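Local coordinates for fucolectin-related protein (Streptococcus pneumoniae, PDB 2WMF) that probably hydrolyses host blood-group antigen glycans, serving as the catalytic module of a family 98 glycoside hydrolase, at residues Pro43-Asp48 with Glu77-Lys82; Leu53-Thr58 with Phe299-Val304. All coordinates share one frame; numbering follows the deposited sequence.

Contact 1: residues Pro43-Asp48 with Glu77-Lys82; sequences PLYGND and ELHPAK
Leu44 and His79 meet through the backbones of two neighbouring parallel strands, the first pair of the eight-stranded (beta/alpha)8 barrel. The short strand axes run at 23° to each other, and three bonds define the ladder: Leu44 N to Glu77 O (2.8 Å), His79 N to Leu44 O (2.9 Å) and Gly46 N to His79 O (2.8 Å). Pro43, Tyr45, Glu77 and His79 share one sheet face, Leu44 and Leu78 the other. On the first face Tyr45 crosses His79 with CD1 3.6 Å from His79 CB; the ring planes differ by 29° but are slid apart and barely overlap, while Ala81 CB lies at the tyrosine edge. A water links Tyr45 OH (2.7 Å) to Glu77 OE2, whose sister atom OE1 accepts a bond from Asn291.

Beyond the strands Lys82 carries the contact. Its N bonds to Gly46 O from above the carbonyl plane, and CB and CG pass the same oxygen, CB at 3.4 Å. CD moves on to Asn47 OD1 (3.4 Å), and a bend at chi3 (72°) keeps CE beside that oxygen and near Asp48 OD1. NZ then donates to Asn47 OD1 at 3.0 Å, and also to Trp504 O.

Asp48 is too distant from this ammonium for a salt bridge; it pairs with Lys85 instead. The two acceptors named for the ammonium, Asn47 OD1 and Trp504 O, are neutral oxygens, and the nearby Asp48 carboxylate probably adds a weaker electrostatic pull.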
ATOM      1  N   PRO A  43      -9.408  -4.289   8.617  1.00  9.65           N
ATOM      2  CA  PRO A  43      -9.365  -5.382   9.565  1.00 10.17           C
ATOM      3  C   PRO A  43     -10.043  -5.187  10.926  1.00 10.15           C
ATOM      4  O   PRO A  43     -10.014  -4.077  11.509  1.00  9.95           O
ATOM      5  CB  PRO A  43      -7.866  -5.568   9.799  1.00 10.14           C
ATOM      6  CG  PRO A  43      -7.342  -4.182   9.701  1.00 10.16           C
ATOM      7  CD  PRO A  43      -8.228  -3.407   8.770  1.00  8.47           C
ATOM      8  N   LEU A  44     -10.641  -6.279  11.399  1.00 10.41           N
ATOM      9  CA  LEU A  44     -11.114  -6.445  12.792  1.00 10.34           C
ATOM     10  C   LEU A  44     -10.328  -7.601  13.474  1.00  9.94           C
ATOM     11  O   LEU A  44      -9.854  -8.550  12.838  1.00 10.60           O
ATOM     12  CB  LEU A  44     -12.619  -6.787  12.784  1.00 10.00           C
ATOM     13  CG  LEU A  44     -13.568  -5.673  12.298  1.00 10.26           C
ATOM     14  CD1 LEU A  44     -15.016  -6.253  12.072  1.00 11.56           C
ATOM     15  CD2 LEU A  44     -13.587  -4.365  13.207  1.00 11.32           C
ATOM     16  N   TYR A  45     -10.246  -7.532  14.802  1.00 11.18           N
ATOM     17  CA  TYR A  45      -9.367  -8.393  15.606  1.00 11.87           C
ATOM     18  C   TYR A  45     -10.147  -9.018  16.764  1.00 12.78           C
ATOM     19  O   TYR A  45     -10.880  -8.324  17.477  1.00 12.47           O
ATOM     20  CB  TYR A  45      -8.166  -7.595  16.135  1.00 12.66           C
ATOM     21  CG  TYR A  45      -7.330  -7.092  14.996  1.00 10.85           C
ATOM     22  CD1 TYR A  45      -6.260  -7.808  14.517  1.00 13.52           C
ATOM     23  CD2 TYR A  45      -7.652  -5.904  14.367  1.00 14.20           C
ATOM     24  CE1 TYR A  45      -5.521  -7.349  13.429  1.00 13.33           C
ATOM     25  CE2 TYR A  45      -6.928  -5.436  13.272  1.00 12.36           C
ATOM     26  CZ  TYR A  45      -5.858  -6.176  12.807  1.00 14.06           C
ATOM     27  OH  TYR A  45      -5.117  -5.718  11.724  1.00 14.26           O
ATOM     28  N   GLY A  46      -9.965 -10.327  16.953  1.00 13.88           N
ATOM     29  CA  GLY A  46     -10.611 -11.047  18.028  1.00 14.26           C
ATOM     30  C   GLY A  46     -10.164 -10.617  19.408  1.00 14.53           C
ATOM     31  O   GLY A  46      -9.010 -10.291  19.632  1.00 14.17           O
ATOM     32  N   ASN A  47     -11.123 -10.539  20.312  1.00 15.55           N
ATOM     33  CA  ASN A  47     -10.870 -10.434  21.751  1.00 17.01           C
ATOM     34  C   ASN A  47     -11.325 -11.738  22.396  1.00 18.66           C
ATOM     35  O   ASN A  47     -12.347 -12.297  22.018  1.00 17.65           O
ATOM     36  CB  ASN A  47     -11.659  -9.250  22.347  1.00 17.12           C
ATOM     37  CG  ASN A  47     -11.141  -8.820  23.742  1.00 16.19           C
ATOM     38  OD1 ASN A  47     -10.059  -9.217  24.162  1.00 18.69           O
ATOM     39  ND2 ASN A  47     -11.904  -7.997  24.436  1.00 18.74           N
ATOM     40  N   ASP A  48     -10.602 -12.200  23.401  1.00 21.09           N
ATOM     41  CA  ASP A  48     -10.985 -13.448  24.116  1.00 23.50           C
ATOM     42  C   ASP A  48     -11.916 -13.099  25.277  1.00 25.36           C
ATOM     43  O   ASP A  48     -11.828 -13.677  26.376  1.00 27.35           O
ATOM     44  CB  ASP A  48      -9.734 -14.212  24.581  1.00 23.93           C
ATOM     45  CG  ASP A  48      -8.813 -13.393  25.467  1.00 25.39           C
ATOM     46  OD1 ASP A  48      -8.960 -12.150  25.604  1.00 28.49           O
ATOM     47  OD2 ASP A  48      -7.941 -14.025  26.095  1.00 28.02           O
ATOM     48  N   GLU A  77     -11.453  -7.888   6.869  1.00  9.81           N
ATOM     49  CA  GLU A  77     -10.532  -8.954   7.308  1.00  9.30           C
ATOM     50  C   GLU A  77     -10.869  -9.289   8.770  1.00  9.50           C
ATOM     51  O   GLU A  77     -11.133  -8.394   9.574  1.00  9.95           O
ATOM     52  CB  GLU A  77      -9.063  -8.484   7.227  1.00  9.29           C
ATOM     53  CG  GLU A  77      -8.120  -9.352   8.092  1.00 10.90           C
ATOM     54  CD  GLU A  77      -6.724  -8.810   8.268  1.00 10.84           C
ATOM     55  OE1 GLU A  77      -6.147  -8.310   7.302  1.00 11.44           O
ATOM     56  OE2 GLU A  77      -6.147  -8.929   9.398  1.00 11.44           O
ATOM     57  N   LEU A  78     -10.947 -10.586   9.057  1.00  9.98           N
ATOM     58  CA  LEU A  78     -11.221 -11.082  10.386  1.00 10.31           C
ATOM     59  C   LEU A  78     -10.002 -11.814  10.887  1.00 10.79           C
ATOM     60  O   LEU A  78      -9.692 -12.872  10.421  1.00 10.62           O
ATOM     61  CB  LEU A  78     -12.440 -12.013  10.389  1.00 11.28           C
ATOM     62  CG  LEU A  78     -13.792 -11.329  10.094  1.00 11.72           C
ATOM     63  CD1 LEU A  78     -14.856 -12.437   9.803  1.00 12.65           C
ATOM     64  CD2 LEU A  78     -14.274 -10.438  11.245  1.00 14.67           C
ATOM     65  N   HIS A  79      -9.311 -11.204  11.854  1.00 10.81           N
ATOM     66  CA  HIS A  79      -8.086 -11.727  12.431  1.00 10.46           C
ATOM     67  C   HIS A  79      -8.395 -12.207  13.863  1.00 11.00           C
ATOM     68  O   HIS A  79      -8.835 -11.420  14.690  1.00 11.31           O
ATOM     69  CB  HIS A  79      -6.987 -10.634  12.487  1.00 10.36           C
ATOM     70  CG  HIS A  79      -5.605 -11.180  12.725  1.00 11.30           C
ATOM     71  ND1 HIS A  79      -5.336 -12.212  13.607  1.00 12.97           N
ATOM     72  CD2 HIS A  79      -4.414 -10.832  12.181  1.00 11.94           C
ATOM     73  CE1 HIS A  79      -4.034 -12.479  13.568  1.00 12.36           C
ATOM     74  NE2 HIS A  79      -3.458 -11.667  12.698  1.00 11.18           N
ATOM     75  N   PRO A  80      -8.180 -13.498  14.140  1.00 11.05           N
ATOM     76  CA  PRO A  80      -8.605 -14.008  15.440  1.00 11.61           C
ATOM     77  C   PRO A  80      -7.831 -13.402  16.609  1.00 12.14           C
ATOM     78  O   PRO A  80      -8.364 -13.345  17.717  1.00 13.00           O
ATOM     79  CB  PRO A  80      -8.381 -15.528  15.320  1.00 11.41           C
ATOM     80  CG  PRO A  80      -7.305 -15.678  14.255  1.00 11.28           C
ATOM     81  CD  PRO A  80      -7.567 -14.546  13.292  1.00 10.81           C
ATOM     82  N   ALA A  81      -6.602 -12.945  16.354  1.00 12.08           N
ATOM     83  CA  ALA A  81      -5.876 -12.097  17.325  1.00 11.88           C
ATOM     84  C   ALA A  81      -5.884 -12.701  18.740  1.00 12.35           C
ATOM     85  O   ALA A  81      -5.356 -13.785  18.919  1.00 11.90           O
ATOM     86  CB  ALA A  81      -6.435 -10.663  17.311  1.00 12.68           C
ATOM     87  N   LYS A  82      -6.549 -12.058  19.708  1.00 12.90           N
ATOM     88  CA  LYS A  82      -6.430 -12.490  21.134  1.00 13.37           C
ATOM     89  C   LYS A  82      -7.149 -13.811  21.431  1.00 14.13           C
ATOM     90  O   LYS A  82      -6.935 -14.405  22.478  1.00 15.45           O
ATOM     91  CB  LYS A  82      -6.940 -11.421  22.086  1.00 13.31           C
ATOM     92  CG  LYS A  82      -6.178 -10.108  22.050  1.00 15.14           C
ATOM     93  CD  LYS A  82      -6.832  -9.108  22.953  1.00 16.90           C
ATOM     94  CE  LYS A  82      -6.596  -9.450  24.438  1.00 18.99           C
ATOM     95  NZ  LYS A  82      -7.339  -8.465  25.304  1.00 22.16           N
TER
HETATM   96  O   HOH W   1      -4.038  -7.569  10.067  1.00 13.20           O

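Contact 2: residues Leu53-Thr58 with Phe299-Val304; sequences LWWGNT and FMTNDV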
ATOM      1  N   LEU A  53     -14.473  -8.779  19.957  1.00 16.84           N
ATOM      2  CA  LEU A  53     -13.592  -7.898  19.104  1.00 15.87           C
ATOM      3  C   LEU A  53     -12.838  -6.819  19.897  1.00 14.56           C
ATOM      4  O   LEU A  53     -13.341  -6.258  20.873  1.00 14.89           O
ATOM      5  CB  LEU A  53     -14.388  -7.219  17.953  1.00 15.39           C
ATOM      6  CG  LEU A  53     -15.084  -8.129  16.935  1.00 15.31           C
ATOM      7  CD1 LEU A  53     -15.978  -7.269  16.047  1.00 17.55           C
ATOM      8  CD2 LEU A  53     -14.077  -8.922  16.088  1.00 16.17           C
ATOM      9  N   TRP A  54     -11.610  -6.564  19.470  1.00 13.41           N
ATOM     10  CA  TRP A  54     -10.698  -5.602  20.104  1.00 12.92           C
ATOM     11  C   TRP A  54     -10.991  -4.182  19.602  1.00 12.02           C
ATOM     12  O   TRP A  54     -11.726  -3.983  18.624  1.00 11.78           O
ATOM     13  CB  TRP A  54      -9.263  -6.040  19.827  1.00 13.29           C
ATOM     14  CG  TRP A  54      -8.206  -5.381  20.677  1.00 13.51           C
ATOM     15  CD1 TRP A  54      -7.136  -4.667  20.228  1.00 13.98           C
ATOM     16  CD2 TRP A  54      -8.113  -5.392  22.102  1.00 13.33           C
ATOM     17  NE1 TRP A  54      -6.361  -4.235  21.289  1.00 13.35           N
ATOM     18  CE2 TRP A  54      -6.946  -4.653  22.454  1.00 13.46           C
ATOM     19  CE3 TRP A  54      -8.899  -5.937  23.115  1.00 15.20           C
ATOM     20  CZ2 TRP A  54      -6.556  -4.464  23.775  1.00 14.34           C
ATOM     21  CZ3 TRP A  54      -8.505  -5.734  24.445  1.00 15.07           C
ATOM     22  CH2 TRP A  54      -7.356  -4.996  24.752  1.00 15.22           C
ATOM     23  N   TRP A  55     -10.447  -3.183  20.289  1.00 11.16           N
ATOM     24  CA  TRP A  55     -10.522  -1.768  19.873  1.00 11.21           C
ATOM     25  C   TRP A  55     -11.939  -1.185  19.869  1.00 11.55           C
ATOM     26  O   TRP A  55     -12.202  -0.141  19.289  1.00 11.92           O
ATOM     27  CB  TRP A  55      -9.801  -1.576  18.510  1.00 11.03           C
ATOM     28  CG  TRP A  55      -8.299  -1.512  18.662  1.00  9.82           C
ATOM     29  CD1 TRP A  55      -7.618  -0.788  19.596  1.00 11.45           C
ATOM     30  CD2 TRP A  55      -7.319  -2.247  17.929  1.00 10.36           C
ATOM     31  NE1 TRP A  55      -6.269  -0.978  19.446  1.00 11.13           N
ATOM     32  CE2 TRP A  55      -6.063  -1.901  18.449  1.00 10.32           C
ATOM     33  CE3 TRP A  55      -7.378  -3.162  16.869  1.00 11.58           C
ATOM     34  CZ2 TRP A  55      -4.889  -2.396  17.920  1.00 11.30           C
ATOM     35  CZ3 TRP A  55      -6.196  -3.692  16.380  1.00 11.14           C
ATOM     36  CH2 TRP A  55      -4.977  -3.290  16.896  1.00 11.43           C
ATOM     37  N   GLY A  56     -12.848  -1.837  20.595  1.00 11.84           N
ATOM     38  CA  GLY A  56     -14.197  -1.320  20.745  1.00 11.94           C
ATOM     39  C   GLY A  56     -15.060  -1.370  19.497  1.00 11.54           C
ATOM     40  O   GLY A  56     -16.096  -0.726  19.433  1.00 13.26           O
ATOM     41  N   ASN A  57     -14.627  -2.138  18.502  1.00 11.22           N
ATOM     42  CA  ASN A  57     -15.305  -2.158  17.229  1.00 11.06           C
ATOM     43  C   ASN A  57     -16.336  -3.281  17.138  1.00 11.20           C
ATOM     44  O   ASN A  57     -16.326  -4.249  17.911  1.00 11.97           O
ATOM     45  CB  ASN A  57     -14.235  -2.284  16.121  1.00 11.06           C
ATOM     46  CG  ASN A  57     -13.359  -1.035  15.995  1.00  9.38           C
ATOM     47  OD1 ASN A  57     -13.799   0.060  16.335  1.00 10.70           O
ATOM     48  ND2 ASN A  57     -12.146  -1.186  15.446  1.00 11.15           N
ATOM     49  N   THR A  58     -17.226  -3.129  16.160  1.00 11.25           N
ATOM     50  CA  THR A  58     -18.186  -4.181  15.781  1.00 12.24           C
ATOM     51  C   THR A  58     -18.118  -4.453  14.268  1.00 12.40           C
ATOM     52  O   THR A  58     -17.695  -3.601  13.518  1.00 11.42           O
ATOM     53  CB  THR A  58     -19.651  -3.790  16.151  1.00 12.04           C
ATOM     54  OG1 THR A  58     -20.112  -2.631  15.406  1.00 12.86           O
ATOM     55  CG2 THR A  58     -19.751  -3.546  17.636  1.00 12.09           C
ATOM     56  N   PHE A 299      -7.764   2.614  10.737  1.00  9.41           N
ATOM     57  CA  PHE A 299      -9.153   2.253  10.446  1.00  9.15           C
ATOM     58  C   PHE A 299     -10.168   2.869  11.384  1.00  9.01           C
ATOM     59  O   PHE A 299     -10.846   3.812  11.009  1.00  9.12           O
ATOM     60  CB  PHE A 299      -9.306   0.717  10.350  1.00  9.49           C
ATOM     61  CG  PHE A 299     -10.694   0.249   9.969  1.00  8.71           C
ATOM     62  CD1 PHE A 299     -11.488   0.959   9.029  1.00  9.87           C
ATOM     63  CD2 PHE A 299     -11.200  -0.920  10.528  1.00  9.95           C
ATOM     64  CE1 PHE A 299     -12.755   0.510   8.688  1.00 10.10           C
ATOM     65  CE2 PHE A 299     -12.464  -1.374  10.197  1.00  9.22           C
ATOM     66  CZ  PHE A 299     -13.241  -0.656   9.269  1.00  9.22           C
ATOM     67  N   MET A 300     -10.227   2.393  12.636  1.00  9.36           N
ATOM     68  CA  MET A 300     -11.402   2.703  13.488  1.00 10.00           C
ATOM     69  C   MET A 300     -11.092   2.281  14.938  1.00  9.01           C
ATOM     70  O   MET A 300     -10.455   1.272  15.171  1.00  9.59           O
ATOM     71  CB  MET A 300     -12.620   1.920  12.948  1.00 11.80           C
ATOM     72  CG  MET A 300     -13.947   2.331  13.363  1.00 12.95           C
ATOM     73  SD  MET A 300     -15.249   1.448  12.405  1.00 12.51           S
ATOM     74  CE  MET A 300     -15.046  -0.236  12.928  1.00 10.01           C
ATOM     75  N   THR A 301     -11.591   3.066  15.893  1.00  9.80           N
ATOM     76  CA  THR A 301     -11.712   2.628  17.275  1.00  9.43           C
ATOM     77  C   THR A 301     -13.104   3.050  17.748  1.00  8.97           C
ATOM     78  O   THR A 301     -13.645   4.119  17.362  1.00 10.12           O
ATOM     79  CB  THR A 301     -10.614   3.195  18.228  1.00  8.69           C
ATOM     80  OG1 THR A 301     -10.780   4.607  18.362  1.00  9.73           O
ATOM     81  CG2 THR A 301      -9.138   2.793  17.703  1.00  9.80           C
ATOM     82  N   ASN A 302     -13.683   2.203  18.574  1.00 10.37           N
ATOM     83  CA  ASN A 302     -15.038   2.430  19.130  1.00 11.13           C
ATOM     84  C   ASN A 302     -16.067   2.756  18.029  1.00 11.67           C
ATOM     85  O   ASN A 302     -17.000   3.568  18.210  1.00 11.59           O
ATOM     86  CB  ASN A 302     -14.983   3.529  20.196  1.00 11.69           C
ATOM     87  CG  ASN A 302     -14.176   3.114  21.390  1.00 12.82           C
ATOM     88  OD1 ASN A 302     -14.131   1.924  21.739  1.00 14.98           O
ATOM     89  ND2 ASN A 302     -13.486   4.076  22.003  1.00 13.94           N
ATOM     90  N   ASP A 303     -15.898   2.072  16.886  1.00 12.31           N
ATOM     91  CA  ASP A 303     -16.714   2.265  15.687  1.00 11.10           C
ATOM     92  C   ASP A 303     -16.712   3.686  15.104  1.00 11.17           C
ATOM     93  O   ASP A 303     -17.556   4.048  14.292  1.00 12.68           O
ATOM     94  CB  ASP A 303     -18.158   1.776  15.958  1.00 11.43           C
ATOM     95  CG  ASP A 303     -18.311   0.258  15.853  1.00 12.24           C
ATOM     96  OD1 ASP A 303     -17.409  -0.423  15.329  1.00 11.88           O
ATOM     97  OD2 ASP A 303     -19.370  -0.269  16.277  1.00 13.81           O
ATOM     98  N   VAL A 304     -15.684   4.465  15.467  1.00 10.48           N
ATOM     99  CA  VAL A 304     -15.461   5.794  14.927  1.00 10.67           C
ATOM    100  C   VAL A 304     -14.265   5.767  13.962  1.00 10.18           C
ATOM    101  O   VAL A 304     -13.125   5.565  14.393  1.00  9.74           O
ATOM    102  CB  VAL A 304     -15.145   6.805  16.034  1.00 10.54           C
ATOM    103  CG1 VAL A 304     -14.969   8.233  15.454  1.00 10.18           C
ATOM    104  CG2 VAL A 304     -16.281   6.764  17.101  1.00 12.30           C
TER
HETATM  105  O   HOH W   2     -18.889  -0.417  19.209  1.00 37.48           O
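Asn57 faces the tip of a small beta hairpin, strands 300-301 and 304-305 joined by a type I' turn from Thr301 to Val304, and its primary amide spans the first arm and the turn. With CG beside the backbone N (chi1 -68°), ND2 donates to Met300 O at 3.0 Å, while OD1 accepts from Asp303 N, also at 3.0 Å. The two bonds differ in geometry: Asp303 N lies in the plane of the Asn57 carbonyl, whereas ND2, though Met300 O lies in its own amide plane, stands 66° out of the plane of the Met300 carbonyl. Being gripped at both ends should fix the rotation of the amide. Met300 crosses it obliquely, its chain bent at chi3 so that CE comes 3.6 Å from Asn57 CG.

Asp303 meets Thr58 at about a right angle and presents both carboxylate oxygens. OD1 takes Thr58 N at 2.8 Å and OD2 takes the hydroxyl OG1 at 2.6 Å, each on its syn side and somewhat out of the carboxylate plane. The same OG1 caps the following helix by accepting from Gly61 N, so the aspartate positions an N-cap residue.

The main chain adds a further bond, Asn302 N to Trp55 O at 2.9 Å, nearly straight and in the carbonyl plane. The Asn302 side chain sets OD1 3.4 Å from Gly56 CA, while ND2 bonds to Ser516 and Asn513, tying the hairpin to helix 506-517. Where the turn of 54-57 meets the carboxylate, one water donates to Gly56 O at 2.8 Å and, weakly, to Asp303 OD2.

From the N terminus, strand 39-45 ends within 43-48, and the chain goes on into the loop holding 53-58, just ahead of helix 59-64. Contact 1 closes a short loop when strand 74-79 returns beside the first strand, completing a beta-alpha-beta unit. Contact 2 closes a far longer one, 240 residues on, after the remaining barrel strands and helix 295-298. The segments alternate along the chain, so the two closures cross instead of nesting. In space their centres lie about 11 Å apart, and Tyr45 touches both Trp54 and Trp55. Together they connect the first two barrel strands, the loop between them and the hairpin following the eighth strand.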